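Local coordinates for sister chromatid cohesion protein (PDB 5T8V) that probably acts, as an Scc2/Nipped-B family protein, in loading cohesin onto chromatin, this chain being its C-terminal HEAT-repeat fragment, at residues V1164-L1169 / F1182-A1187. Numbering follows the deposited sequence.
Sequences VTFITL and FLEHKA
Glu1184 meets Phe1166 through its aliphatic part, not its charge. Glu1184 CB stands over the centre of the Phe1166 ring, 3.6 Å from the centroid, in a CH-pi contact. Glu1184 CG continues across the same ring and comes 3.7 Å from Phe1166 CE1. The two side chains run side by side in the same direction. The Glu1184 chain bends at chi2 (-54°), which turns the carboxylate away from helix 1163-1169. There OE1 is hydrogen-bonded to Asn1152 ND2, so this buried acid has a polar partner, and OE2 makes a long, weak ion pair with Arg1153. The Phe1166 side chain also touches Val1145 and Leu1148 of helix 1139-1154. With an alanine here instead of Phe1166, the methylenes of Glu1184 would probably lose the ring they lie on, and a gap is likely to open between helices 1139-1154, 1163-1169 and 1175-1191.

His1185 is the next residue to touch. Its CG is anti to the backbone N (chi1 167°), which lays the imidazole against Ile1167. Ile1167 CG1 sits over the ring face, 3.5 Å from the centroid of the His1185 ring, and Ile1167 CD1 lies 3.9 Å from His1185 CE1. The backbones are close here, with Ile1167 CA 5.6 Å from His1185 CA. Val1236 of helix 1231-1240 also touches His1185.

No hydrogen bond joins the two segments. Their axes approach to 8.1 Å and their N-to-C directions lie 133° apart, so the short segments run in largely opposing senses but are strongly inclined. This is the packing of consecutive helices in an alpha-solenoid, consistent with the HEAT repeats of the cohesin loader, here within its sister chromatid cohesion C-terminus region.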
loop_
_atom_site.group_PDB
_atom_site.type_symbol
_atom_site.label_atom_id
_atom_site.label_comp_id
_atom_site.label_asym_id
_atom_site.label_seq_id
_atom_site.Cartn_x
_atom_site.Cartn_y
_atom_site.Cartn_z
ATOM N N VAL A 1164 -20.538 -21.607 -35.433
ATOM C CA VAL A 1164 -19.140 -21.530 -35.850
ATOM C C VAL A 1164 -18.760 -20.100 -36.206
ATOM O O VAL A 1164 -17.628 -19.667 -35.962
ATOM C CB VAL A 1164 -18.882 -22.492 -37.024
ATOM C CG1 VAL A 1164 -17.492 -22.272 -37.619
ATOM C CG2 VAL A 1164 -19.036 -23.936 -36.566
ATOM N N THR A 1165 -19.692 -19.343 -36.784
ATOM C CA THR A 1165 -19.380 -17.976 -37.185
ATOM C C THR A 1165 -19.044 -17.115 -35.974
ATOM O O THR A 1165 -18.043 -16.391 -35.974
ATOM C CB THR A 1165 -20.547 -17.374 -37.972
ATOM O OG1 THR A 1165 -20.719 -18.096 -39.199
ATOM C CG2 THR A 1165 -20.289 -15.898 -38.294
ATOM N N PHE A 1166 -19.871 -17.174 -34.927
ATOM C CA PHE A 1166 -19.613 -16.356 -33.745
ATOM C C PHE A 1166 -18.406 -16.868 -32.970
ATOM O O PHE A 1166 -17.614 -16.073 -32.448
ATOM C CB PHE A 1166 -20.848 -16.315 -32.847
ATOM C CG PHE A 1166 -21.887 -15.326 -33.294
ATOM C CD1 PHE A 1166 -21.621 -13.968 -33.284
ATOM C CD2 PHE A 1166 -23.129 -15.753 -33.715
ATOM C CE1 PHE A 1166 -22.577 -13.054 -33.694
ATOM C CE2 PHE A 1166 -24.091 -14.845 -34.125
ATOM C CZ PHE A 1166 -23.814 -13.495 -34.115
ATOM N N ILE A 1167 -18.250 -18.190 -32.877
ATOM C CA ILE A 1167 -17.042 -18.748 -32.276
ATOM C C ILE A 1167 -15.808 -18.213 -32.990
ATOM O O ILE A 1167 -14.773 -17.946 -32.365
ATOM C CB ILE A 1167 -17.091 -20.287 -32.306
ATOM C CG1 ILE A 1167 -18.272 -20.797 -31.475
ATOM C CG2 ILE A 1167 -15.786 -20.878 -31.778
ATOM C CD1 ILE A 1167 -18.529 -22.286 -31.608
ATOM N N THR A 1168 -15.901 -18.039 -34.311
ATOM C CA THR A 1168 -14.766 -17.544 -35.084
ATOM C C THR A 1168 -14.551 -16.053 -34.858
ATOM O O THR A 1168 -13.413 -15.604 -34.674
ATOM C CB THR A 1168 -14.986 -17.831 -36.570
ATOM O OG1 THR A 1168 -15.273 -19.222 -36.754
ATOM C CG2 THR A 1168 -13.753 -17.469 -37.377
ATOM N N LEU A 1169 -15.628 -15.268 -34.870
ATOM C CA LEU A 1169 -15.506 -13.829 -34.684
ATOM C C LEU A 1169 -15.076 -13.462 -33.271
ATOM O O LEU A 1169 -14.576 -12.353 -33.058
ATOM C CB LEU A 1169 -16.833 -13.148 -35.020
ATOM C CG LEU A 1169 -17.276 -13.257 -36.483
ATOM C CD1 LEU A 1169 -18.721 -12.820 -36.642
ATOM C CD2 LEU A 1169 -16.370 -12.431 -37.389
ATOM N N PHE A 1182 -18.452 -12.982 -28.720
ATOM C CA PHE A 1182 -18.220 -13.813 -27.543
ATOM C C PHE A 1182 -19.489 -13.950 -26.711
ATOM O O PHE A 1182 -19.745 -15.010 -26.130
ATOM C CB PHE A 1182 -17.085 -13.226 -26.704
ATOM C CG PHE A 1182 -16.902 -13.902 -25.376
ATOM C CD1 PHE A 1182 -16.321 -15.158 -25.295
ATOM C CD2 PHE A 1182 -17.306 -13.282 -24.205
ATOM C CE1 PHE A 1182 -16.152 -15.782 -24.073
ATOM C CE2 PHE A 1182 -17.138 -13.901 -22.981
ATOM C CZ PHE A 1182 -16.561 -15.152 -22.915
ATOM N N LEU A 1183 -20.292 -12.886 -26.635
ATOM C CA LEU A 1183 -21.574 -12.981 -25.944
ATOM C C LEU A 1183 -22.503 -13.959 -26.649
ATOM O O LEU A 1183 -23.196 -14.750 -25.997
ATOM C CB LEU A 1183 -22.225 -11.601 -25.851
ATOM C CG LEU A 1183 -21.610 -10.614 -24.859
ATOM C CD1 LEU A 1183 -22.191 -9.224 -25.074
ATOM C CD2 LEU A 1183 -21.842 -11.075 -23.428
ATOM N N GLU A 1184 -22.531 -13.924 -27.983
ATOM C CA GLU A 1184 -23.420 -14.818 -28.716
ATOM C C GLU A 1184 -22.947 -16.263 -28.632
ATOM O O GLU A 1184 -23.767 -17.185 -28.564
ATOM C CB GLU A 1184 -23.529 -14.370 -30.172
ATOM C CG GLU A 1184 -24.099 -12.972 -30.334
ATOM C CD GLU A 1184 -25.431 -12.803 -29.629
ATOM O OE1 GLU A 1184 -26.180 -13.799 -29.519
ATOM O OE2 GLU A 1184 -25.723 -11.676 -29.178
ATOM N N HIS A 1185 -21.632 -16.485 -28.639
ATOM C CA HIS A 1185 -21.118 -17.840 -28.475
ATOM C C HIS A 1185 -21.384 -18.358 -27.067
ATOM O O HIS A 1185 -21.738 -19.529 -26.886
ATOM C CB HIS A 1185 -19.623 -17.869 -28.796
ATOM C CG HIS A 1185 -18.931 -19.123 -28.360
ATOM N ND1 HIS A 1185 -19.562 -20.349 -28.316
ATOM C CD2 HIS A 1185 -17.658 -19.341 -27.955
ATOM C CE1 HIS A 1185 -18.709 -21.265 -27.895
ATOM N NE2 HIS A 1185 -17.546 -20.681 -27.670
ATOM N N LYS A 1186 -21.231 -17.497 -26.059
ATOM C CA LYS A 1186 -21.461 -17.915 -24.680
ATOM C C LYS A 1186 -22.929 -18.254 -24.445
ATOM O O LYS A 1186 -23.250 -19.307 -23.884
ATOM C CB LYS A 1186 -20.995 -16.819 -23.720
ATOM C CG LYS A 1186 -21.422 -17.032 -22.274
ATOM C CD LYS A 1186 -20.700 -16.090 -21.321
ATOM C CE LYS A 1186 -20.863 -14.631 -21.732
ATOM N NZ LYS A 1186 -20.433 -13.691 -20.660
ATOM N N ALA A 1187 -23.837 -17.369 -24.866
ATOM C CA ALA A 1187 -25.261 -17.645 -24.701
ATOM C C ALA A 1187 -25.685 -18.850 -25.530
ATOM O O ALA A 1187 -26.437 -19.711 -25.056
ATOM C CB ALA A 1187 -26.080 -16.415 -25.088
#